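Long-range contacts in glycoside Hydrolase (Bacteroides uniformis, PDB 5TA0), which probably hydrolyses agarose chains as a beta/alpha-barrel glycoside hydrolase, and holds bound neoagarooctaose in this crystal: residues G196-I201 and P238-G243; R45-N50 and E359-I364; K221-H226 and I268-K273; G103-D108 and G173-R178. One frame throughout, in Å; residues are numbered along the deposited sequence.

Overall arrangement
All four contacts are largely buried and lie in the beta/alpha barrel, at different depths. Contact 1 joins two neighbouring strands of the barrel wall, so backbone bonds dominate. Contact 2 lies nearest the centre of the chain, about 8 Å from it, and brings the first and last parts of the barrel together mainly through one lysine. Contacts 3 and 4 lie further out, in the helical layer. Contact 3 is apolar, with a sulfate at its outer end. Contact 4 packs a loop on a helix that carries its own salt bridge, with waters bridging the two. His-226 of contact 3 packs on Val-200 of contact 1. Tyr-176 of contact 4 probably hydrogen-bonds Glu-199 O.

Contact 1: residues G196-I201 and P238-G243; sequences GFCEVI and PDMKVG
Parallel beta pairing joins Cys-198 to Val-242 and Glu-199 to Gly-243, in the wall of the barrel. Three backbone bonds alternate between the strands. Cys-198 N gives to Lys-241 O at 2.9 Å, Gly-243 N to Cys-198 O at 3.0 Å, and Val-200 N to Gly-243 O at 3.0 Å. These strands are consecutive in the parallel sheet. Helix 219-236 lies between them in the chain, which makes a beta-alpha-beta crossover. Cys-198 and Val-242 face the helical layer, where Val-200 CG2 reaches Val-242 CG1 at 3.6 Å. In one of the two Met-240 conformers, the bent side chain brings CG to 3.4 Å from Cys-198 SG. Glu-199 points to the other face. Its carboxylate is held by Arg-83, Ser-324 and Thr-279, and the side chain lies about 8 Å from a bound 3,6-anhydro-alpha-L-galactopyranose. Near Gly-196, the extended Lys-241 runs beside Phe-197, with CD 3.9 Å from CE1 of the ring. Two waters bridge Gly-196 O to Lys-241, one at N and one at NZ.

Contact 2: residues R45-N50 and E359-I364; sequences RPKFIN and ERTDNI
The backbones of Lys-47 and Ile-364 stay well apart, with their CA atoms 8.5 Å from each other, so side chains make the contact. It links the short helix 45-48, just before the first strand of the beta/alpha barrel, with the loop that leads into the last strand, 364-369. Lys-47 crosses the gap. CG stands trans to the backbone N (chi1 -161°), and a bend at chi3 turns the amine to the loop. In this one of two deposited conformers, NZ gives three hydrogen bonds: to Thr-361 O at 2.7 Å, to Thr-361 OG1 at 2.8 Å and to Ile-364 O at 3.0 Å. Three oxygens thus grip the charged end and satisfy it. The bond to Ile-364 O is close to linear at that oxygen (165°). A valine in place of Thr-361 has no OG1, and the amine, left with two carbonyl oxygens, would probably be freer to turn. Phe-48 lies beside the lysine and packs on helix 340-358 through Leu-354, Phe-357 and Met-358. Its CE1 meets Ile-364 CG2 loosely, at 4.4 Å. The rim of the same ring faces Thr-361, with OG1 3.8 Å from CE2 and near the ring plane.

Contact 3: residues K221-H226 and I268-K273; sequences KLFEFH and IDIAGK. With SO4 (sulfate ion), chain G.
Ile-270 has chi1 near -68°, which sets CG2 trans to the backbone N and CG1 beside it. The two branches therefore spread over the backbone and CB of Phe-223. CG2 lies 3.8 Å from Glu-224 N and 4.0 Å from Phe-223 C. CD1 sits 4.0 Å from Phe-223 CB and meets the ring at its edge. Beyond that edge the ring runs on toward Phe-267 and Tyr-245. The next residue, Ala-271, brings its CB to 3.6 Å from Phe-223 O. The small side chain probably allows the close approach of the helices, with the CA atoms of Phe-223 and Ala-271 6.2 Å apart. The contact is apolar. His-226 puts its CB near Ala-271 CB, and its ring is fixed from within its own helix: ND1 gives a nearly straight bond (175°) to Leu-222 O at 2.9 Å. That oxygen lies in the ring plane, and it also accepts from His-226 N, which arrives from the other face of the carbonyl. Away from Ile-270, the extended Lys-221 holds a sulfate, probably from the crystallisation liquor, with NZ 2.8 Å from O4 and a weaker bond to O1. Ser-218 N also binds this ion. The C-terminal part of helix 264-271 thus packs against helix 219-236 in the barrel's outer layer. Helix 204-210 touches helix 219-236 through Leu-222 and Phe-223, and helix 298-315 covers helix 264-271 at Ile-268.

Contact 4: residues G103-D108 and G173-R178; sequences GFADPD and GEFYGR
Glu-174, on helix 170-183, meets Phe-104 and Pro-107. Its chain is fully extended, with CG trans to the backbone N (chi1 180°), and so carries the carboxylate across to the loop. OE2 lies 3.7 Å from Phe-104 CE1, and the ring and carboxylate planes are 50° apart. OE1 takes a water that also donates to Ala-105 O, and Arg-101 adds a salt bridge. Next, Phe-175 touches Ala-105, with CD1 4.2 Å from CB, and its ring also packs on helix 86-94. The loop 103-106 leads into helix 107-123, which with helix 170-183 belongs to the layer round the beta/alpha barrel. Asp-106 is the N-cap of helix 107-123, its side chain accepting from Asp-109 N. One turn after Glu-174 on helix 170-183, Arg-178 NE bonds Glu-174 OE1 at 2.9 Å in a salt bridge. The oxygen lies in the guanidinium plane, but the donor stands above the carboxylate plane. Pro-107 CB sits over the centre of one guanidinium face, 3.8 Å from CZ. A leucine replacing Arg-178 has no NE to give; Glu-174 would probably depend more on Arg-101, and Pro-107 would lose the flat group packed against it. A water joins Arg-178 NH1 to Pro-107 O.

Contact 1: residues G196-I201 and P238-G243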
loop_
_atom_site.group_PDB
_atom_site.type_symbol
_atom_site.label_atom_id
_atom_site.label_comp_id
_atom_site.label_asym_id
_atom_site.label_seq_id
_atom_site.Cartn_x
_atom_site.Cartn_y
_atom_site.Cartn_z
ATOM N N GLY A 196 -9.945 13.906 -0.746
ATOM C CA GLY A 196 -8.808 13.995 -1.640
ATOM C C GLY A 196 -8.856 13.042 -2.814
ATOM O O GLY A 196 -8.281 13.298 -3.870
ATOM N N PHE A 197 -9.549 11.898 -2.622
ATOM C CA PHE A 197 -9.568 10.810 -3.600
ATOM C C PHE A 197 -10.911 10.113 -3.529
ATOM O O PHE A 197 -11.404 9.840 -2.432
ATOM C CB PHE A 197 -8.492 9.772 -3.269
ATOM C CG PHE A 197 -7.101 10.317 -3.239
ATOM C CD1 PHE A 197 -6.300 10.305 -4.366
ATOM C CD2 PHE A 197 -6.603 10.896 -2.074
ATOM C CE1 PHE A 197 -5.000 10.806 -4.310
ATOM C CE2 PHE A 197 -5.326 11.442 -2.047
ATOM C CZ PHE A 197 -4.535 11.386 -3.159
ATOM N N CYS A 198 -11.486 9.811 -4.686
ATOM C CA CYS A 198 -12.711 9.018 -4.799
ATOM C C CYS A 198 -12.430 7.734 -5.540
ATOM O O CYS A 198 -12.323 7.701 -6.768
ATOM C CB CYS A 198 -13.816 9.822 -5.477
ATOM S SG CYS A 198 -14.425 11.207 -4.486
ATOM N N GLU A 199 -12.367 6.648 -4.784
ATOM C CA GLU A 199 -12.367 5.330 -5.386
ATOM C C GLU A 199 -13.785 5.033 -5.838
ATOM O O GLU A 199 -14.743 5.446 -5.210
ATOM C CB GLU A 199 -11.911 4.267 -4.388
ATOM C CG GLU A 199 -10.499 4.419 -3.819
ATOM C CD GLU A 199 -10.224 3.360 -2.758
ATOM O OE1 GLU A 199 -10.968 3.299 -1.756
ATOM O OE2 GLU A 199 -9.278 2.541 -2.984
ATOM N N VAL A 200 -13.909 4.294 -6.935
ATOM C CA VAL A 200 -15.247 3.991 -7.462
ATOM C C VAL A 200 -15.991 2.996 -6.567
ATOM O O VAL A 200 -17.121 3.244 -6.110
ATOM C CB VAL A 200 -15.150 3.499 -8.927
ATOM C CG1 VAL A 200 -16.476 2.929 -9.427
ATOM C CG2 VAL A 200 -14.685 4.659 -9.824
ATOM N N ILE A 201 -15.363 1.848 -6.341
ATOM C CA ILE A 201 -16.076 0.723 -5.700
ATOM C C ILE A 201 -15.100 -0.239 -5.052
ATOM O O ILE A 201 -14.066 -0.582 -5.637
ATOM C CB ILE A 201 -17.021 0.040 -6.725
ATOM C CG1 ILE A 201 -17.983 -0.947 -6.062
ATOM C CG2 ILE A 201 -16.235 -0.598 -7.864
ATOM C CD1 ILE A 201 -19.009 -1.483 -7.004
ATOM N N PRO A 238 -15.913 18.887 -10.790
ATOM C CA PRO A 238 -14.903 18.844 -11.841
ATOM C C PRO A 238 -13.460 18.540 -11.417
ATOM O O PRO A 238 -12.733 17.908 -12.170
ATOM C CB PRO A 238 -15.001 20.250 -12.483
ATOM C CG PRO A 238 -16.368 20.719 -12.183
ATOM C CD PRO A 238 -16.772 20.088 -10.873
ATOM N N ASP A 239 -13.088 18.947 -10.230
ATOM C CA ASP A 239 -11.696 18.732 -9.825
ATOM C C ASP A 239 -11.412 17.421 -9.065
ATOM O O ASP A 239 -10.268 17.190 -8.671
ATOM C CB ASP A 239 -11.208 19.955 -9.055
ATOM C CG ASP A 239 -11.221 21.223 -9.922
ATOM O OD1 ASP A 239 -10.771 21.167 -11.103
ATOM O OD2 ASP A 239 -11.695 22.255 -9.413
ATOM N N MET A 240 -12.435 16.612 -8.827
ATOM C CA MET A 240 -12.252 15.432 -7.990
ATOM C C MET A 240 -11.350 14.427 -8.776
ATOM O O MET A 240 -11.340 14.430 -10.032
ATOM C CB MET A 240 -13.626 14.838 -7.620
ATOM C CG MET A 240 -13.568 13.676 -6.648
ATOM S SD MET A 240 -12.600 14.113 -5.206
ATOM C CE MET A 240 -13.674 15.374 -4.521
ATOM N N LYS A 241 -10.510 13.676 -8.053
ATOM C CA LYS A 241 -9.701 12.556 -8.543
ATOM C C LYS A 241 -10.499 11.270 -8.341
ATOM O O LYS A 241 -11.022 11.037 -7.237
ATOM C CB LYS A 241 -8.382 12.465 -7.766
ATOM C CG LYS A 241 -7.403 13.595 -7.970
ATOM C CD LYS A 241 -6.195 13.340 -7.078
ATOM C CE LYS A 241 -5.167 14.464 -7.115
ATOM N NZ LYS A 241 -4.077 14.231 -6.112
ATOM N N VAL A 242 -10.592 10.468 -9.400
ATOM C CA VAL A 242 -11.321 9.187 -9.371
ATOM C C VAL A 242 -10.358 8.054 -9.727
ATOM O O VAL A 242 -9.504 8.210 -10.613
ATOM C CB VAL A 242 -12.515 9.233 -10.337
ATOM C CG1 VAL A 242 -13.297 7.917 -10.329
ATOM C CG2 VAL A 242 -13.433 10.399 -9.971
ATOM N N GLY A 243 -10.514 6.906 -9.060
ATOM C CA GLY A 243 -9.637 5.780 -9.302
ATOM C C GLY A 243 -10.317 4.425 -9.147
ATOM O O GLY A 243 -11.439 4.306 -8.674
HETATM O O HOH W 1 -5.939 14.794 -3.961
HETATM O O HOH W 2 -9.253 15.233 -5.755
#

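Contact 2: residues R45-N50 and E359-I364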
loop_
_atom_site.group_PDB
_atom_site.type_symbol
_atom_site.label_atom_id
_atom_site.label_comp_id
_atom_site.label_asym_id
_atom_site.label_seq_id
_atom_site.Cartn_x
_atom_site.Cartn_y
_atom_site.Cartn_z
ATOM N N ARG A 45 4.664 11.829 5.963
ATOM C CA ARG A 45 3.906 11.213 7.059
ATOM C C ARG A 45 2.421 11.045 6.737
ATOM O O ARG A 45 1.877 9.991 6.961
ATOM C CB ARG A 45 4.111 11.914 8.410
ATOM C CG ARG A 45 5.481 11.742 9.010
ATOM C CD ARG A 45 5.540 12.283 10.420
ATOM N NE ARG A 45 4.681 11.575 11.370
ATOM C CZ ARG A 45 4.992 10.449 12.014
ATOM N NH1 ARG A 45 6.166 9.831 11.823
ATOM N NH2 ARG A 45 4.104 9.938 12.875
ATOM N N PRO A 46 1.746 12.053 6.169
ATOM C CA PRO A 46 0.335 11.825 5.842
ATOM C C PRO A 46 0.084 10.663 4.885
ATOM O O PRO A 46 -0.903 9.917 5.066
ATOM C CB PRO A 46 -0.103 13.175 5.251
ATOM C CG PRO A 46 0.812 14.159 5.934
ATOM C CD PRO A 46 2.115 13.478 6.004
ATOM N N LYS A 47 0.950 10.490 3.894
ATOM C CA LYS A 47 0.813 9.418 2.921
ATOM C C LYS A 47 1.011 8.024 3.507
ATOM O O LYS A 47 0.453 7.062 2.975
ATOM C CB LYS A 47 1.832 9.615 1.792
ATOM C CG LYS A 47 1.503 8.858 0.532
ATOM C CD LYS A 47 2.237 9.482 -0.642
ATOM C CE LYS A 47 3.726 9.173 -0.642
ATOM N NZ LYS A 47 4.420 9.633 -1.887
ATOM N N PHE A 48 1.813 7.914 4.570
ATOM C CA PHE A 48 2.260 6.623 5.109
ATOM C C PHE A 48 1.870 6.306 6.546
ATOM O O PHE A 48 1.596 5.121 6.854
ATOM C CB PHE A 48 3.776 6.493 4.983
ATOM C CG PHE A 48 4.264 6.382 3.572
ATOM C CD1 PHE A 48 3.792 5.386 2.717
ATOM C CD2 PHE A 48 5.209 7.275 3.084
ATOM C CE1 PHE A 48 4.275 5.279 1.418
ATOM C CE2 PHE A 48 5.685 7.167 1.782
ATOM C CZ PHE A 48 5.213 6.175 0.953
ATOM N N ILE A 49 1.889 7.284 7.437
ATOM C CA ILE A 49 1.590 7.026 8.868
ATOM C C ILE A 49 0.157 7.457 9.128
ATOM O O ILE A 49 -0.143 8.576 9.549
ATOM C CB ILE A 49 2.566 7.705 9.816
ATOM C CG1 ILE A 49 4.017 7.396 9.412
ATOM C CG2 ILE A 49 2.245 7.289 11.257
ATOM C CD1 ILE A 49 4.397 5.932 9.354
ATOM N N ASN A 50 -0.751 6.528 8.848
ATOM C CA ASN A 50 -2.157 6.816 8.830
ATOM C C ASN A 50 -2.938 5.547 9.174
ATOM O O ASN A 50 -2.336 4.473 9.360
ATOM C CB ASN A 50 -2.554 7.406 7.475
ATOM C CG ASN A 50 -2.214 6.463 6.348
ATOM O OD1 ASN A 50 -2.627 5.288 6.397
ATOM N ND2 ASN A 50 -1.459 6.914 5.355
ATOM N N GLU A 359 9.898 2.864 -1.006
ATOM C CA GLU A 359 10.820 2.780 -2.138
ATOM C C GLU A 359 10.235 3.309 -3.429
ATOM O O GLU A 359 11.011 3.552 -4.347
ATOM C CB GLU A 359 11.276 1.358 -2.414
ATOM C CG GLU A 359 12.105 0.744 -1.341
ATOM C CD GLU A 359 12.472 -0.684 -1.654
ATOM O OE1 GLU A 359 12.871 -0.975 -2.806
ATOM O OE2 GLU A 359 12.365 -1.493 -0.735
ATOM N N ARG A 360 8.896 3.410 -3.533
ATOM C CA ARG A 360 8.210 3.937 -4.733
ATOM C C ARG A 360 7.417 5.150 -4.466
ATOM O O ARG A 360 6.372 5.387 -5.080
ATOM C CB ARG A 360 7.155 2.947 -5.226
ATOM C CG ARG A 360 7.719 1.655 -5.541
ATOM C CD ARG A 360 6.688 0.778 -6.235
ATOM N NE ARG A 360 7.330 -0.491 -6.345
ATOM C CZ ARG A 360 7.423 -1.251 -7.430
ATOM N NH1 ARG A 360 6.843 -0.916 -8.583
ATOM N NH2 ARG A 360 8.077 -2.400 -7.325
ATOM N N THR A 361 7.873 5.956 -3.523
ATOM C CA THR A 361 7.116 7.061 -3.059
ATOM C C THR A 361 6.701 8.031 -4.178
ATOM O O THR A 361 5.643 8.647 -4.099
ATOM C CB THR A 361 7.850 7.761 -1.889
ATOM O OG1 THR A 361 7.033 8.797 -1.354
ATOM C CG2 THR A 361 9.205 8.331 -2.312
ATOM N N ASP A 362 7.515 8.168 -5.217
ATOM C CA ASP A 362 7.144 9.041 -6.334
ATOM C C ASP A 362 5.869 8.599 -7.075
ATOM O O ASP A 362 5.190 9.453 -7.593
ATOM C CB ASP A 362 8.300 9.165 -7.343
ATOM C CG ASP A 362 8.720 7.844 -7.959
ATOM O OD1 ASP A 362 8.653 6.793 -7.294
ATOM O OD2 ASP A 362 9.175 7.890 -9.120
ATOM N N ASN A 363 5.597 7.305 -7.121
ATOM C CA ASN A 363 4.419 6.755 -7.827
ATOM C C ASN A 363 3.387 6.135 -6.901
ATOM O O ASN A 363 2.515 5.366 -7.360
ATOM C CB ASN A 363 4.875 5.716 -8.846
ATOM C CG ASN A 363 5.602 6.339 -10.022
ATOM O OD1 ASN A 363 5.192 7.380 -10.541
ATOM N ND2 ASN A 363 6.644 5.682 -10.467
ATOM N N ILE A 364 3.462 6.424 -5.613
ATOM C CA ILE A 364 2.431 6.024 -4.653
ATOM C C ILE A 364 1.789 7.271 -4.081
ATOM O O ILE A 364 2.479 8.137 -3.548
ATOM C CB ILE A 364 2.987 5.086 -3.557
ATOM C CG1 ILE A 364 3.269 3.737 -4.243
ATOM C CG2 ILE A 364 2.026 4.988 -2.371
ATOM C CD1 ILE A 364 3.719 2.630 -3.376
#

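Contact 3: residues K221-H226 and I268-K273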
loop_
_atom_site.group_PDB
_atom_site.type_symbol
_atom_site.label_atom_id
_atom_site.label_comp_id
_atom_site.label_asym_id
_atom_site.label_seq_id
_atom_site.Cartn_x
_atom_site.Cartn_y
_atom_site.Cartn_z
ATOM N N LYS A 221 -17.463 -5.387 -18.139
ATOM C CA LYS A 221 -18.546 -4.469 -17.828
ATOM C C LYS A 221 -18.226 -3.640 -16.572
ATOM O O LYS A 221 -18.531 -2.449 -16.529
ATOM C CB LYS A 221 -19.845 -5.241 -17.651
ATOM C CG LYS A 221 -21.092 -4.394 -17.518
ATOM C CD LYS A 221 -22.318 -5.280 -17.308
ATOM C CE LYS A 221 -23.609 -4.529 -17.491
ATOM N NZ LYS A 221 -24.776 -5.290 -16.938
ATOM N N LEU A 222 -17.641 -4.267 -15.562
ATOM C CA LEU A 222 -17.212 -3.547 -14.366
ATOM C C LEU A 222 -16.155 -2.496 -14.708
ATOM O O LEU A 222 -16.171 -1.367 -14.195
ATOM C CB LEU A 222 -16.659 -4.516 -13.339
ATOM C CG LEU A 222 -15.834 -3.852 -12.244
ATOM C CD1 LEU A 222 -16.739 -3.173 -11.228
ATOM C CD2 LEU A 222 -14.939 -4.889 -11.607
ATOM N N PHE A 223 -15.241 -2.843 -15.614
ATOM C CA PHE A 223 -14.238 -1.851 -16.029
ATOM C C PHE A 223 -14.862 -0.662 -16.761
ATOM O O PHE A 223 -14.505 0.499 -16.493
ATOM C CB PHE A 223 -13.116 -2.551 -16.813
ATOM C CG PHE A 223 -12.437 -3.640 -16.052
ATOM C CD1 PHE A 223 -12.354 -3.628 -14.653
ATOM C CD2 PHE A 223 -11.857 -4.717 -16.718
ATOM C CE1 PHE A 223 -11.719 -4.626 -13.970
ATOM C CE2 PHE A 223 -11.213 -5.722 -16.031
ATOM C CZ PHE A 223 -11.142 -5.682 -14.642
ATOM N N GLU A 224 -15.801 -0.946 -17.684
ATOM C CA GLU A 224 -16.550 0.108 -18.384
ATOM C C GLU A 224 -17.253 0.996 -17.360
ATOM O O GLU A 224 -17.213 2.223 -17.471
ATOM C CB GLU A 224 -17.612 -0.448 -19.380
ATOM C CG GLU A 224 -17.087 -0.942 -20.738
ATOM C CD GLU A 224 -18.156 -1.464 -21.720
ATOM O OE1 GLU A 224 -19.337 -1.065 -21.626
ATOM O OE2 GLU A 224 -17.768 -2.311 -22.535
ATOM N N PHE A 225 -17.893 0.367 -16.366
ATOM C CA PHE A 225 -18.579 1.082 -15.277
ATOM C C PHE A 225 -17.681 2.137 -14.632
ATOM O O PHE A 225 -18.139 3.225 -14.322
ATOM C CB PHE A 225 -19.068 0.023 -14.285
ATOM C CG PHE A 225 -19.644 0.520 -12.984
ATOM C CD1 PHE A 225 -20.995 0.812 -12.887
ATOM C CD2 PHE A 225 -18.889 0.543 -11.827
ATOM C CE1 PHE A 225 -21.551 1.191 -11.683
ATOM C CE2 PHE A 225 -19.453 0.901 -10.626
ATOM C CZ PHE A 225 -20.784 1.221 -10.550
ATOM N N HIS A 226 -16.401 1.844 -14.465
ATOM C CA HIS A 226 -15.494 2.813 -13.881
ATOM C C HIS A 226 -15.392 4.110 -14.700
ATOM O O HIS A 226 -15.372 5.192 -14.130
ATOM C CB HIS A 226 -14.093 2.228 -13.672
ATOM C CG HIS A 226 -13.970 1.399 -12.429
ATOM N ND1 HIS A 226 -14.557 0.168 -12.268
ATOM C CD2 HIS A 226 -13.332 1.654 -11.264
ATOM C CE1 HIS A 226 -14.297 -0.292 -11.055
ATOM N NE2 HIS A 226 -13.534 0.579 -10.432
ATOM N N ILE A 268 -6.742 -1.503 -17.580
ATOM C CA ILE A 268 -5.886 -0.469 -18.134
ATOM C C ILE A 268 -6.342 -0.132 -19.554
ATOM O O ILE A 268 -6.426 1.057 -19.893
ATOM C CB ILE A 268 -4.399 -0.895 -18.051
ATOM C CG1 ILE A 268 -3.960 -0.905 -16.569
ATOM C CG2 ILE A 268 -3.502 -0.028 -18.915
ATOM C CD1 ILE A 268 -2.629 -1.585 -16.301
ATOM N N ASP A 269 -6.636 -1.158 -20.367
ATOM C CA ASP A 269 -7.044 -0.911 -21.754
ATOM C C ASP A 269 -8.373 -0.174 -21.877
ATOM O O ASP A 269 -8.544 0.637 -22.771
ATOM C CB ASP A 269 -7.168 -2.226 -22.515
ATOM C CG ASP A 269 -5.840 -2.892 -22.807
ATOM O OD1 ASP A 269 -4.757 -2.300 -22.581
ATOM O OD2 ASP A 269 -5.863 -4.053 -23.256
ATOM N N ILE A 270 -9.301 -0.460 -20.978
ATOM C CA ILE A 270 -10.668 0.084 -21.062
ATOM C C ILE A 270 -10.823 1.420 -20.361
ATOM O O ILE A 270 -11.369 2.370 -20.938
ATOM C CB ILE A 270 -11.671 -0.925 -20.487
ATOM C CG1 ILE A 270 -11.758 -2.148 -21.401
ATOM C CG2 ILE A 270 -13.064 -0.324 -20.314
ATOM C CD1 ILE A 270 -12.384 -3.341 -20.690
ATOM N N ALA A 271 -10.346 1.495 -19.113
ATOM C CA ALA A 271 -10.639 2.628 -18.234
ATOM C C ALA A 271 -9.372 3.374 -17.815
ATOM O O ALA A 271 -9.494 4.420 -17.183
ATOM C CB ALA A 271 -11.380 2.126 -17.010
ATOM N N GLY A 272 -8.180 2.867 -18.117
ATOM C CA GLY A 272 -6.968 3.490 -17.593
ATOM C C GLY A 272 -6.831 4.971 -17.875
ATOM O O GLY A 272 -6.459 5.754 -17.012
ATOM N N LYS A 273 -7.145 5.352 -19.097
ATOM C CA LYS A 273 -7.077 6.751 -19.508
ATOM C C LYS A 273 -8.040 7.658 -18.754
ATOM O O LYS A 273 -7.830 8.868 -18.733
ATOM C CB LYS A 273 -7.327 6.882 -21.029
ATOM C CG LYS A 273 -8.751 6.567 -21.465
ATOM C CD LYS A 273 -8.967 6.526 -22.981
ATOM C CE LYS A 273 -10.453 6.455 -23.338
ATOM N NZ LYS A 273 -11.268 5.477 -22.541
HETATM S S SO4 G . -23.939 -8.688 -16.491
HETATM O O1 SO4 G . -23.423 -7.770 -15.408
HETATM O O2 SO4 G . -22.774 -9.442 -17.065
HETATM O O3 SO4 G . -24.949 -9.651 -15.939
HETATM O O4 SO4 G . -24.533 -7.939 -17.656
#

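Contact 4: residues G103-D108 and G173-R178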
loop_
_atom_site.group_PDB
_atom_site.type_symbol
_atom_site.label_atom_id
_atom_site.label_comp_id
_atom_site.label_asym_id
_atom_site.label_seq_id
_atom_site.Cartn_x
_atom_site.Cartn_y
_atom_site.Cartn_z
ATOM N N GLY A 103 -35.015 3.947 -10.979
ATOM C CA GLY A 103 -33.630 3.550 -10.827
ATOM C C GLY A 103 -32.619 4.629 -10.542
ATOM O O GLY A 103 -31.417 4.343 -10.492
ATOM N N PHE A 104 -33.076 5.864 -10.330
ATOM C CA PHE A 104 -32.200 6.956 -9.908
ATOM C C PHE A 104 -32.600 7.385 -8.509
ATOM O O PHE A 104 -33.794 7.425 -8.166
ATOM C CB PHE A 104 -32.328 8.157 -10.836
ATOM C CG PHE A 104 -31.658 7.971 -12.176
ATOM C CD1 PHE A 104 -30.489 8.653 -12.472
ATOM C CD2 PHE A 104 -32.175 7.119 -13.139
ATOM C CE1 PHE A 104 -29.843 8.498 -13.699
ATOM C CE2 PHE A 104 -31.521 6.950 -14.358
ATOM C CZ PHE A 104 -30.361 7.652 -14.629
ATOM N N ALA A 105 -31.610 7.753 -7.718
ATOM C CA ALA A 105 -31.853 8.430 -6.419
ATOM C C ALA A 105 -32.552 9.768 -6.658
ATOM O O ALA A 105 -32.190 10.530 -7.567
ATOM C CB ALA A 105 -30.543 8.651 -5.669
ATOM N N ASP A 106 -33.546 10.056 -5.832
ATOM C CA ASP A 106 -34.242 11.337 -5.928
ATOM C C ASP A 106 -33.303 12.488 -5.572
ATOM O O ASP A 106 -32.787 12.509 -4.465
ATOM C CB ASP A 106 -35.427 11.354 -4.994
ATOM C CG ASP A 106 -36.239 12.617 -5.135
ATOM O OD1 ASP A 106 -36.724 12.881 -6.274
ATOM O OD2 ASP A 106 -36.314 13.361 -4.132
ATOM N N PRO A 107 -33.092 13.451 -6.495
ATOM C CA PRO A 107 -32.151 14.523 -6.129
ATOM C C PRO A 107 -32.537 15.304 -4.901
ATOM O O PRO A 107 -31.661 15.684 -4.120
ATOM C CB PRO A 107 -32.115 15.392 -7.388
ATOM C CG PRO A 107 -32.428 14.457 -8.509
ATOM C CD PRO A 107 -33.421 13.485 -7.928
ATOM N N ASP A 108 -33.826 15.547 -4.685
ATOM C CA ASP A 108 -34.256 16.312 -3.503
ATOM C C ASP A 108 -34.028 15.544 -2.213
ATOM O O ASP A 108 -33.519 16.089 -1.239
ATOM C CB ASP A 108 -35.741 16.672 -3.606
ATOM C CG ASP A 108 -36.037 17.663 -4.692
ATOM O OD1 ASP A 108 -35.251 18.602 -4.930
ATOM O OD2 ASP A 108 -37.110 17.525 -5.313
ATOM N N GLY A 173 -23.443 6.592 -10.854
ATOM C CA GLY A 173 -22.538 7.727 -10.944
ATOM C C GLY A 173 -23.150 9.067 -10.541
ATOM O O GLY A 173 -22.501 9.882 -9.905
ATOM N N GLU A 174 -24.379 9.282 -10.966
ATOM C CA GLU A 174 -25.085 10.495 -10.583
ATOM C C GLU A 174 -25.270 10.533 -9.075
ATOM O O GLU A 174 -25.074 11.572 -8.454
ATOM C CB GLU A 174 -26.423 10.624 -11.296
ATOM C CG GLU A 174 -27.156 11.879 -10.887
ATOM C CD GLU A 174 -28.493 12.085 -11.558
ATOM O OE1 GLU A 174 -29.403 12.555 -10.846
ATOM O OE2 GLU A 174 -28.617 11.865 -12.776
ATOM N N PHE A 175 -25.665 9.404 -8.477
ATOM C CA PHE A 175 -25.751 9.347 -7.025
ATOM C C PHE A 175 -24.416 9.793 -6.407
ATOM O O PHE A 175 -24.376 10.600 -5.469
ATOM C CB PHE A 175 -26.131 7.924 -6.542
ATOM C CG PHE A 175 -25.822 7.718 -5.083
ATOM C CD1 PHE A 175 -26.641 8.265 -4.085
ATOM C CD2 PHE A 175 -24.670 7.063 -4.696
ATOM C CE1 PHE A 175 -26.279 8.157 -2.750
ATOM C CE2 PHE A 175 -24.323 6.970 -3.363
ATOM C CZ PHE A 175 -25.129 7.495 -2.402
ATOM N N TYR A 176 -23.323 9.198 -6.876
ATOM C CA TYR A 176 -22.013 9.481 -6.258
ATOM C C TYR A 176 -21.622 10.950 -6.424
ATOM O O TYR A 176 -21.174 11.611 -5.477
ATOM C CB TYR A 176 -20.970 8.554 -6.869
ATOM C CG TYR A 176 -19.661 8.352 -6.132
ATOM C CD1 TYR A 176 -19.432 8.776 -4.809
ATOM C CD2 TYR A 176 -18.635 7.649 -6.759
ATOM C CE1 TYR A 176 -18.238 8.489 -4.153
ATOM C CE2 TYR A 176 -17.447 7.357 -6.097
ATOM C CZ TYR A 176 -17.247 7.791 -4.805
ATOM O OH TYR A 176 -16.097 7.529 -4.104
ATOM N N GLY A 177 -21.779 11.469 -7.639
ATOM C CA GLY A 177 -21.446 12.885 -7.884
ATOM C C GLY A 177 -22.313 13.831 -7.059
ATOM O O GLY A 177 -21.802 14.788 -6.478
ATOM N N ARG A 178 -23.612 13.568 -6.983
ATOM C CA ARG A 178 -24.506 14.429 -6.192
ATOM C C ARG A 178 -24.176 14.324 -4.715
ATOM O O ARG A 178 -24.169 15.312 -4.000
ATOM C CB ARG A 178 -25.967 14.107 -6.432
ATOM C CG ARG A 178 -26.502 14.520 -7.791
ATOM C CD ARG A 178 -27.986 14.210 -7.844
ATOM N NE ARG A 178 -28.583 14.683 -9.079
ATOM C CZ ARG A 178 -28.874 15.948 -9.344
ATOM N NH1 ARG A 178 -28.693 16.877 -8.435
ATOM N NH2 ARG A 178 -29.350 16.263 -10.551
HETATM O O HOH W 3 -29.588 10.907 -8.597
HETATM O O HOH W 4 -29.055 16.244 -5.241
#